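Local coordinates for outer membrane protein assembly factor BamA (PDB 4K3C) that probably assembles and inserts beta-barrel proteins into the outer membrane as part of the Bam complex, here as a fragment with the barrel and the last POTRA domains, at residues Y241-L252 with L264-N275; T281-M289 with G380-Q388. All blocks are in the same frame, centred on the assembly; numbering follows the deposited sequence.

Contact 1 of 2, residues Y241-L252 with L264-N275; sequences YKRKTYGASGTL and LGLGYTHDKLRN
R243 holds its CG anti to the backbone N (chi1 -166°) and L273 sets its own beside the backbone N (chi1 -74°), which lays the two side chains alongside each other, with R243 CG 3.6 Å from L273 CD1. Beyond that the R243 chain bends at chi3 and passes D271. NE comes to 4.2 Å from D271 OD1, but guanidinium and carboxylate planes are almost perpendicular and no N-H points at the oxygen, so at most a weak charge attraction probably remains; the salt bridge of R243 goes through NH1 to E228 on strand 220-231. D271 OD1 instead rests on the carbon side of T245, 3.3 Å from its CB. Y241 closes this end of the row, its CD1 touching L273 CD2.

The frame is a hairpin of the Omp85 barrel; the segments of strands 242-254 and 260-274 here run antiparallel, at 171°. Six hydrogen-bonded pairs, from K242 with R274 to L252 with L264, give twelve backbone bonds. Between them, glycines let the chains close up: CA of G247 is 3.8 Å from CA of T269, and G265 and G267 allow the same close approach to T251 and S249.

On the face carrying Y246 and H270, the K272 chain folds back at its last two torsions and brings NZ to the edge of the Y246 ring, 3.6 Å from CE1 and near the ring plane. H270 lies beside Y246 and sends NE2 to Q304. K244 NZ and K272 NZ stay 6.0 Å apart, so any repulsion is probably modest. R243, T245, S249, T251, T269 and D271 make one face largely polar; the other carries A248, L252, L264, L266 and Y268, with lysines only near the extracellular end, consistent with a lumen side and a lipid side.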
loop_
_atom_site.group_PDB
_atom_site.type_symbol
_atom_site.label_atom_id
_atom_site.label_comp_id
_atom_site.label_asym_id
_atom_site.label_seq_id
_atom_site.Cartn_x
_atom_site.Cartn_y
_atom_site.Cartn_z
ATOM N N TYR A 241 -13.078 6.717 -26.806
ATOM C CA TYR A 241 -11.971 7.427 -27.419
ATOM C C TYR A 241 -10.807 6.458 -27.413
ATOM O O TYR A 241 -10.877 5.422 -26.753
ATOM C CB TYR A 241 -11.643 8.717 -26.650
ATOM C CG TYR A 241 -11.257 8.501 -25.199
ATOM C CD1 TYR A 241 -9.935 8.241 -24.845
ATOM C CD2 TYR A 241 -12.205 8.568 -24.180
ATOM C CE1 TYR A 241 -9.574 8.047 -23.528
ATOM C CE2 TYR A 241 -11.851 8.375 -22.867
ATOM C CZ TYR A 241 -10.536 8.118 -22.544
ATOM O OH TYR A 241 -10.170 7.925 -21.229
ATOM N N LYS A 242 -9.752 6.764 -28.161
ATOM C CA LYS A 242 -8.522 5.988 -28.060
ATOM C C LYS A 242 -7.377 6.874 -27.600
ATOM O O LYS A 242 -7.178 7.963 -28.134
ATOM C CB LYS A 242 -8.197 5.298 -29.378
ATOM C CG LYS A 242 -9.118 4.113 -29.665
ATOM C CD LYS A 242 -9.275 3.864 -31.166
ATOM C CE LYS A 242 -10.524 3.068 -31.476
ATOM N NZ LYS A 242 -10.603 2.750 -32.924
ATOM N N ARG A 243 -6.650 6.409 -26.585
ATOM C CA ARG A 243 -5.532 7.167 -26.036
ATOM C C ARG A 243 -4.278 6.326 -25.984
ATOM O O ARG A 243 -4.291 5.192 -25.518
ATOM C CB ARG A 243 -5.845 7.678 -24.633
ATOM C CG ARG A 243 -4.880 8.747 -24.148
ATOM C CD ARG A 243 -4.994 8.959 -22.656
ATOM N NE ARG A 243 -4.639 7.748 -21.921
ATOM C CZ ARG A 243 -5.466 7.065 -21.132
ATOM N NH1 ARG A 243 -5.026 5.976 -20.511
ATOM N NH2 ARG A 243 -6.726 7.465 -20.957
ATOM N N LYS A 244 -3.187 6.887 -26.466
ATOM C CA LYS A 244 -1.919 6.190 -26.446
ATOM C C LYS A 244 -1.039 7.097 -25.633
ATOM O O LYS A 244 -0.920 8.289 -25.930
ATOM C CB LYS A 244 -1.375 6.053 -27.869
ATOM C CG LYS A 244 -0.353 4.959 -28.086
ATOM C CD LYS A 244 -0.063 4.824 -29.592
ATOM C CE LYS A 244 0.821 3.621 -29.933
ATOM N NZ LYS A 244 1.048 3.493 -31.403
ATOM N N THR A 245 -0.456 6.588 -24.563
ATOM C CA THR A 245 0.416 7.479 -23.847
ATOM C C THR A 245 1.720 6.865 -23.406
ATOM O O THR A 245 1.784 5.685 -23.067
ATOM C CB THR A 245 -0.268 8.190 -22.673
ATOM O OG1 THR A 245 0.562 8.057 -21.514
ATOM C CG2 THR A 245 -1.626 7.617 -22.411
ATOM N N TYR A 246 2.762 7.691 -23.451
ATOM C CA TYR A 246 4.050 7.330 -22.913
ATOM C C TYR A 246 4.425 8.400 -21.907
ATOM O O TYR A 246 3.991 9.545 -22.019
ATOM C CB TYR A 246 5.115 7.312 -23.998
ATOM C CG TYR A 246 4.683 6.891 -25.377
ATOM C CD1 TYR A 246 4.101 7.801 -26.261
ATOM C CD2 TYR A 246 4.935 5.606 -25.836
ATOM C CE1 TYR A 246 3.748 7.428 -27.559
ATOM C CE2 TYR A 246 4.586 5.219 -27.130
ATOM C CZ TYR A 246 3.992 6.129 -27.991
ATOM O OH TYR A 246 3.648 5.728 -29.277
ATOM N N GLY A 247 5.249 8.034 -20.938
ATOM C CA GLY A 247 5.711 9.004 -19.972
ATOM C C GLY A 247 6.834 8.424 -19.147
ATOM O O GLY A 247 7.241 7.293 -19.365
ATOM N N ALA A 248 7.336 9.201 -18.199
ATOM C CA ALA A 248 8.413 8.752 -17.340
ATOM C C ALA A 248 8.403 9.606 -16.095
ATOM O O ALA A 248 7.979 10.755 -16.139
ATOM C CB ALA A 248 9.726 8.879 -18.056
ATOM N N SER A 249 8.869 9.080 -14.976
ATOM C CA SER A 249 8.618 9.812 -13.753
ATOM C C SER A 249 9.456 9.376 -12.588
ATOM O O SER A 249 9.693 8.191 -12.381
ATOM C CB SER A 249 7.169 9.625 -13.357
ATOM O OG SER A 249 7.031 8.418 -12.640
ATOM N N GLY A 250 9.859 10.346 -11.787
ATOM C CA GLY A 250 10.605 10.048 -10.586
ATOM C C GLY A 250 9.788 10.474 -9.402
ATOM O O GLY A 250 9.252 11.575 -9.388
ATOM N N THR A 251 9.643 9.598 -8.418
ATOM C CA THR A 251 8.874 9.975 -7.249
ATOM C C THR A 251 9.544 9.608 -5.917
ATOM O O THR A 251 9.905 8.454 -5.695
ATOM C CB THR A 251 7.404 9.460 -7.291
ATOM O OG1 THR A 251 7.266 8.339 -6.416
ATOM C CG2 THR A 251 6.936 9.099 -8.715
ATOM N N LEU A 252 9.688 10.623 -5.051
ATOM C CA LEU A 252 10.348 10.529 -3.751
ATOM C C LEU A 252 9.388 10.084 -2.681
ATOM O O LEU A 252 8.371 10.726 -2.472
ATOM C CB LEU A 252 10.900 11.894 -3.357
ATOM C CG LEU A 252 12.265 12.293 -3.934
ATOM C CD1 LEU A 252 12.819 13.560 -3.305
ATOM C CD2 LEU A 252 13.257 11.162 -3.757
ATOM N N LEU A 264 6.515 12.801 -2.973
ATOM C CA LEU A 264 6.593 13.896 -3.928
ATOM C C LEU A 264 7.114 13.313 -5.233
ATOM O O LEU A 264 8.080 12.548 -5.228
ATOM C CB LEU A 264 7.574 14.958 -3.450
ATOM C CG LEU A 264 7.102 16.182 -2.665
ATOM C CD1 LEU A 264 8.268 17.177 -2.483
ATOM C CD2 LEU A 264 5.878 16.864 -3.303
ATOM N N GLY A 265 6.501 13.671 -6.352
ATOM C CA GLY A 265 6.986 13.194 -7.638
ATOM C C GLY A 265 6.944 14.247 -8.724
ATOM O O GLY A 265 6.130 15.164 -8.676
ATOM N N LEU A 266 7.851 14.121 -9.685
ATOM C CA LEU A 266 7.819 14.872 -10.932
ATOM C C LEU A 266 7.678 13.845 -12.038
ATOM O O LEU A 266 8.243 12.745 -11.949
ATOM C CB LEU A 266 9.134 15.591 -11.149
ATOM C CG LEU A 266 9.501 16.636 -10.104
ATOM C CD1 LEU A 266 11.003 16.961 -10.150
ATOM C CD2 LEU A 266 8.648 17.886 -10.329
ATOM N N GLY A 267 6.934 14.191 -13.081
ATOM C CA GLY A 267 6.819 13.307 -14.223
ATOM C C GLY A 267 6.535 14.018 -15.528
ATOM O O GLY A 267 5.844 15.036 -15.586
ATOM N N TYR A 268 7.073 13.468 -16.601
ATOM C CA TYR A 268 6.740 13.951 -17.925
ATOM C C TYR A 268 5.920 12.878 -18.614
ATOM O O TYR A 268 6.197 11.690 -18.475
ATOM C CB TYR A 268 8.007 14.237 -18.718
ATOM C CG TYR A 268 7.747 14.762 -20.106
ATOM C CD1 TYR A 268 7.611 13.894 -21.179
ATOM C CD2 TYR A 268 7.654 16.129 -20.348
ATOM C CE1 TYR A 268 7.375 14.374 -22.451
ATOM C CE2 TYR A 268 7.442 16.618 -21.620
ATOM C CZ TYR A 268 7.299 15.738 -22.670
ATOM O OH TYR A 268 7.056 16.219 -23.937
ATOM N N THR A 269 4.882 13.289 -19.328
ATOM C CA THR A 269 3.979 12.344 -19.970
ATOM C C THR A 269 3.397 12.908 -21.271
ATOM O O THR A 269 2.955 14.050 -21.342
ATOM C CB THR A 269 2.787 11.922 -19.047
ATOM O OG1 THR A 269 1.787 12.938 -19.072
ATOM C CG2 THR A 269 3.221 11.664 -17.588
ATOM N N HIS A 270 3.352 12.066 -22.288
ATOM C CA HIS A 270 2.910 12.475 -23.597
ATOM C C HIS A 270 1.713 11.617 -23.980
ATOM O O HIS A 270 1.811 10.401 -23.987
ATOM C CB HIS A 270 4.075 12.280 -24.548
ATOM C CG HIS A 270 3.733 12.465 -25.985
ATOM N ND1 HIS A 270 4.301 11.704 -26.983
ATOM C CD2 HIS A 270 2.910 13.348 -26.601
ATOM C CE1 HIS A 270 3.833 12.099 -28.154
ATOM N NE2 HIS A 270 2.989 13.097 -27.947
ATOM N N ASP A 271 0.578 12.263 -24.258
ATOM C CA ASP A 271 -0.693 11.603 -24.576
ATOM C C ASP A 271 -1.053 11.889 -26.021
ATOM O O ASP A 271 -0.933 13.027 -26.475
ATOM C CB ASP A 271 -1.844 12.169 -23.731
ATOM C CG ASP A 271 -1.643 11.996 -22.245
ATOM O OD1 ASP A 271 -1.921 10.889 -21.710
ATOM O OD2 ASP A 271 -1.238 12.994 -21.611
ATOM N N LYS A 272 -1.533 10.873 -26.729
ATOM C CA LYS A 272 -1.919 11.036 -28.119
ATOM C C LYS A 272 -3.301 10.423 -28.269
ATOM O O LYS A 272 -3.508 9.268 -27.891
ATOM C CB LYS A 272 -0.903 10.353 -29.040
ATOM C CG LYS A 272 -1.094 10.630 -30.525
ATOM C CD LYS A 272 -0.122 9.833 -31.413
ATOM C CE LYS A 272 1.352 10.131 -31.103
ATOM N NZ LYS A 272 1.894 9.310 -29.973
ATOM N N LEU A 273 -4.254 11.194 -28.793
ATOM C CA LEU A 273 -5.625 10.705 -28.924
ATOM C C LEU A 273 -6.110 10.660 -30.370
ATOM O O LEU A 273 -5.908 11.600 -31.136
ATOM C CB LEU A 273 -6.584 11.507 -28.038
ATOM C CG LEU A 273 -6.483 11.198 -26.533
ATOM C CD1 LEU A 273 -5.319 11.918 -25.859
ATOM C CD2 LEU A 273 -7.802 11.475 -25.799
ATOM N N ARG A 274 -6.734 9.539 -30.729
ATOM C CA ARG A 274 -7.299 9.312 -32.059
ATOM C C ARG A 274 -8.755 8.862 -31.864
ATOM O O ARG A 274 -9.163 8.565 -30.727
ATOM C CB ARG A 274 -6.487 8.247 -32.807
ATOM C CG ARG A 274 -6.724 6.801 -32.337
ATOM C CD ARG A 274 -5.494 5.904 -32.518
ATOM N NE ARG A 274 -5.018 5.880 -33.899
ATOM C CZ ARG A 274 -3.773 5.570 -34.264
ATOM N NH1 ARG A 274 -2.861 5.256 -33.346
ATOM N NH2 ARG A 274 -3.439 5.578 -35.554
ATOM N N ASN A 275 -9.521 8.793 -32.957
ATOM C CA ASN A 275 -10.962 8.581 -32.872
ATOM C C ASN A 275 -11.473 9.874 -32.245
ATOM O O ASN A 275 -11.245 10.953 -32.801
ATOM C CB ASN A 275 -11.292 7.307 -32.053
ATOM C CG ASN A 275 -12.788 7.015 -31.929
ATOM O OD1 ASN A 275 -13.616 7.922 -31.875
ATOM N ND2 ASN A 275 -13.130 5.731 -31.843
#

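Contact 2 of 2, residues T281-M289 with G380-Q388; sequences TREKYVNSM and GGKEVPFYQ
Y285 lies against E383, P385 and F386, where the short helix of the loop between strands 260-274 and 303-317 meets the long loop after strand 366-378; both are extracellular loops of the Omp85 barrel. CG of Y285 is anti to its backbone N (chi1 169°), which carries the ring to P385 and F386. At the root, Y285 CB sits 4.1 Å from E383 CB. One flank of the ring, CD1, reaches E383 O at 3.5 Å, with that oxygen near the ring plane, while the other, CD2, touches F386 CD2 at 3.4 Å. P385 CA stands over one face, 3.7 Å from the ring centroid and 16° off the normal, in a CH-pi contact. Further out, CZ meets P385 CB at 3.9 Å, and the hydroxyl at the tip is hydrogen-bonded to N344 OD1.

One turn earlier, R282 reaches the same F386 ring: R282 CG lies over its face in a CH-pi contact, 3.8 Å from the centroid, with the extended chain crossing at about a right angle. Y387 CD1 comes over the opposite face of F386, which holds this ring between the helix and its own neighbour. One turn beyond Y285, the helix end is joined to the loop by a single cross-segment hydrogen bond, the E383 N-H donating to S288 OG at 2.9 Å and 157°.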
loop_
_atom_site.group_PDB
_atom_site.type_symbol
_atom_site.label_atom_id
_atom_site.label_comp_id
_atom_site.label_asym_id
_atom_site.label_seq_id
_atom_site.Cartn_x
_atom_site.Cartn_y
_atom_site.Cartn_z
ATOM N N THR A 281 -19.038 18.948 -24.633
ATOM C CA THR A 281 -18.082 19.321 -23.591
ATOM C C THR A 281 -16.633 19.100 -24.017
ATOM O O THR A 281 -15.739 19.885 -23.676
ATOM C CB THR A 281 -18.340 18.519 -22.330
ATOM O OG1 THR A 281 -19.536 19.001 -21.711
ATOM C CG2 THR A 281 -17.165 18.639 -21.349
ATOM N N ARG A 282 -16.400 18.025 -24.763
ATOM C CA ARG A 282 -15.063 17.723 -25.262
ATOM C C ARG A 282 -14.561 18.803 -26.182
ATOM O O ARG A 282 -13.405 19.195 -26.088
ATOM C CB ARG A 282 -15.059 16.417 -26.024
ATOM C CG ARG A 282 -15.068 15.211 -25.144
ATOM C CD ARG A 282 -15.013 13.997 -26.017
ATOM N NE ARG A 282 -14.840 12.775 -25.256
ATOM C CZ ARG A 282 -15.088 11.574 -25.751
ATOM N NH1 ARG A 282 -15.528 11.455 -27.005
ATOM N NH2 ARG A 282 -14.899 10.506 -24.989
ATOM N N GLU A 283 -15.433 19.260 -27.078
ATOM C CA GLU A 283 -15.102 20.323 -28.031
ATOM C C GLU A 283 -14.555 21.544 -27.299
ATOM O O GLU A 283 -13.581 22.185 -27.733
ATOM C CB GLU A 283 -16.338 20.718 -28.849
ATOM C CG GLU A 283 -16.311 20.235 -30.289
ATOM C CD GLU A 283 -16.380 21.368 -31.256
ATOM O OE1 GLU A 283 -15.953 22.471 -30.868
ATOM O OE2 GLU A 283 -16.867 21.172 -32.389
ATOM N N LYS A 284 -15.193 21.835 -26.171
ATOM C CA LYS A 284 -14.835 22.961 -25.337
ATOM C C LYS A 284 -13.377 22.850 -24.934
ATOM O O LYS A 284 -12.693 23.860 -24.795
ATOM C CB LYS A 284 -15.735 22.965 -24.112
ATOM C CG LYS A 284 -15.914 24.300 -23.484
ATOM C CD LYS A 284 -17.191 24.302 -22.680
ATOM C CE LYS A 284 -18.387 24.006 -23.555
ATOM N NZ LYS A 284 -19.659 24.217 -22.807
ATOM N N TYR A 285 -12.915 21.611 -24.764
ATOM C CA TYR A 285 -11.514 21.325 -24.456
ATOM C C TYR A 285 -10.631 21.425 -25.682
ATOM O O TYR A 285 -9.522 21.955 -25.628
ATOM C CB TYR A 285 -11.342 19.913 -23.906
ATOM C CG TYR A 285 -9.886 19.520 -23.851
ATOM C CD1 TYR A 285 -9.001 20.206 -23.027
ATOM C CD2 TYR A 285 -9.385 18.490 -24.634
ATOM C CE1 TYR A 285 -7.668 19.865 -22.961
ATOM C CE2 TYR A 285 -8.037 18.144 -24.580
ATOM C CZ TYR A 285 -7.187 18.841 -23.737
ATOM O OH TYR A 285 -5.857 18.522 -23.655
ATOM N N VAL A 286 -11.118 20.850 -26.770
ATOM C CA VAL A 286 -10.402 20.863 -28.022
ATOM C C VAL A 286 -10.148 22.311 -28.408
ATOM O O VAL A 286 -9.017 22.682 -28.734
ATOM C CB VAL A 286 -11.203 20.138 -29.110
ATOM C CG1 VAL A 286 -10.739 20.561 -30.509
ATOM C CG2 VAL A 286 -11.095 18.636 -28.917
ATOM N N ASN A 287 -11.192 23.134 -28.339
ATOM C CA ASN A 287 -11.039 24.546 -28.658
ATOM C C ASN A 287 -10.161 25.249 -27.637
ATOM O O ASN A 287 -9.330 26.076 -28.008
ATOM C CB ASN A 287 -12.388 25.243 -28.776
ATOM C CG ASN A 287 -12.973 25.140 -30.155
ATOM O OD1 ASN A 287 -13.941 24.424 -30.375
ATOM N ND2 ASN A 287 -12.396 25.870 -31.098
ATOM N N SER A 288 -10.333 24.903 -26.359
ATOM C CA SER A 288 -9.544 25.502 -25.284
ATOM C C SER A 288 -8.054 25.433 -25.604
ATOM O O SER A 288 -7.295 26.357 -25.298
ATOM C CB SER A 288 -9.825 24.798 -23.962
ATOM O OG SER A 288 -8.631 24.600 -23.227
ATOM N N MET A 289 -7.667 24.341 -26.255
ATOM C CA MET A 289 -6.286 24.058 -26.600
ATOM C C MET A 289 -5.976 24.493 -28.028
ATOM O O MET A 289 -4.887 24.230 -28.549
ATOM C CB MET A 289 -6.036 22.568 -26.434
ATOM C CG MET A 289 -6.313 22.098 -25.042
ATOM S SD MET A 289 -4.988 22.516 -23.902
ATOM C CE MET A 289 -3.754 21.364 -24.475
ATOM N N GLY A 380 -5.770 29.070 -16.552
ATOM C CA GLY A 380 -5.076 29.562 -17.724
ATOM C C GLY A 380 -5.928 29.506 -18.979
ATOM O O GLY A 380 -5.408 29.328 -20.083
ATOM N N GLY A 381 -7.237 29.671 -18.807
ATOM C CA GLY A 381 -8.170 29.645 -19.919
ATOM C C GLY A 381 -8.156 28.309 -20.636
ATOM O O GLY A 381 -8.280 28.232 -21.862
ATOM N N LYS A 382 -7.993 27.249 -19.862
ATOM C CA LYS A 382 -7.940 25.906 -20.407
ATOM C C LYS A 382 -9.011 25.063 -19.750
ATOM O O LYS A 382 -9.360 25.298 -18.593
ATOM C CB LYS A 382 -6.569 25.290 -20.145
ATOM C CG LYS A 382 -5.443 26.077 -20.765
ATOM C CD LYS A 382 -5.447 25.969 -22.283
ATOM C CE LYS A 382 -4.404 26.884 -22.884
ATOM N NZ LYS A 382 -3.210 26.961 -21.994
ATOM N N GLU A 383 -9.528 24.081 -20.479
ATOM C CA GLU A 383 -10.456 23.127 -19.891
ATOM C C GLU A 383 -9.708 21.887 -19.392
ATOM O O GLU A 383 -8.624 21.575 -19.861
ATOM C CB GLU A 383 -11.543 22.741 -20.899
ATOM C CG GLU A 383 -12.953 23.032 -20.415
ATOM C CD GLU A 383 -13.171 24.506 -20.138
ATOM O OE1 GLU A 383 -13.231 25.273 -21.118
ATOM O OE2 GLU A 383 -13.277 24.899 -18.951
ATOM N N VAL A 384 -10.284 21.187 -18.426
ATOM C CA VAL A 384 -9.703 19.923 -17.993
ATOM C C VAL A 384 -9.736 18.937 -19.160
ATOM O O VAL A 384 -10.752 18.799 -19.836
ATOM C CB VAL A 384 -10.452 19.338 -16.772
ATOM C CG1 VAL A 384 -10.012 17.920 -16.532
ATOM C CG2 VAL A 384 -10.226 20.208 -15.517
ATOM N N PRO A 385 -8.618 18.270 -19.419
ATOM C CA PRO A 385 -8.584 17.334 -20.544
ATOM C C PRO A 385 -9.649 16.257 -20.373
ATOM O O PRO A 385 -9.572 15.539 -19.383
ATOM C CB PRO A 385 -7.198 16.695 -20.425
ATOM C CG PRO A 385 -6.382 17.645 -19.663
ATOM C CD PRO A 385 -7.320 18.383 -18.739
ATOM N N PHE A 386 -10.585 16.135 -21.318
ATOM C CA PHE A 386 -11.770 15.273 -21.168
ATOM C C PHE A 386 -11.504 13.816 -20.810
ATOM O O PHE A 386 -12.366 13.132 -20.250
ATOM C CB PHE A 386 -12.655 15.325 -22.414
ATOM C CG PHE A 386 -11.970 14.876 -23.683
ATOM C CD1 PHE A 386 -11.871 13.532 -24.008
ATOM C CD2 PHE A 386 -11.463 15.811 -24.576
ATOM C CE1 PHE A 386 -11.261 13.134 -25.188
ATOM C CE2 PHE A 386 -10.843 15.415 -25.763
ATOM C CZ PHE A 386 -10.742 14.080 -26.069
ATOM N N TYR A 387 -10.319 13.339 -21.142
ATOM C CA TYR A 387 -9.963 11.958 -20.854
ATOM C C TYR A 387 -9.436 11.805 -19.446
ATOM O O TYR A 387 -8.964 10.741 -19.069
ATOM C CB TYR A 387 -8.918 11.456 -21.854
ATOM C CG TYR A 387 -7.693 12.342 -22.031
ATOM C CD1 TYR A 387 -7.676 13.366 -22.970
ATOM C CD2 TYR A 387 -6.550 12.134 -21.278
ATOM C CE1 TYR A 387 -6.556 14.157 -23.144
ATOM C CE2 TYR A 387 -5.425 12.915 -21.444
ATOM C CZ TYR A 387 -5.424 13.922 -22.381
ATOM O OH TYR A 387 -4.293 14.698 -22.552
ATOM N N GLN A 388 -9.505 12.891 -18.686
ATOM C CA GLN A 388 -8.995 12.950 -17.328
ATOM C C GLN A 388 -10.177 13.145 -16.383
ATOM O O GLN A 388 -10.006 13.544 -15.234
ATOM C CB GLN A 388 -8.046 14.139 -17.203
ATOM C CG GLN A 388 -6.924 13.951 -16.222
ATOM C CD GLN A 388 -5.776 13.154 -16.807
ATOM O OE1 GLN A 388 -5.821 12.740 -17.963
ATOM N NE2 GLN A 388 -4.736 12.939 -16.008
#

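Contact 1 and contact 2 follow in series along the chain, their centres about 17 Å apart on the same side of the chain's centre. Strand 260-274 of the hairpin runs out of the barrel wall and leads, after a short turn, into helix 280-288, while the other half of contact 2 returns some ninety residues later from the loop after strand 366-378. The two meet where L273 CD2 touches Y387 CD1 at 3.4 Å, and where Y241 CD2 packs on R282 NH2, also at 3.4 Å. Wall and extracellular loops thus pack together here, consistent with the loops folding over the barrel mouth, as in BamA proteins generally.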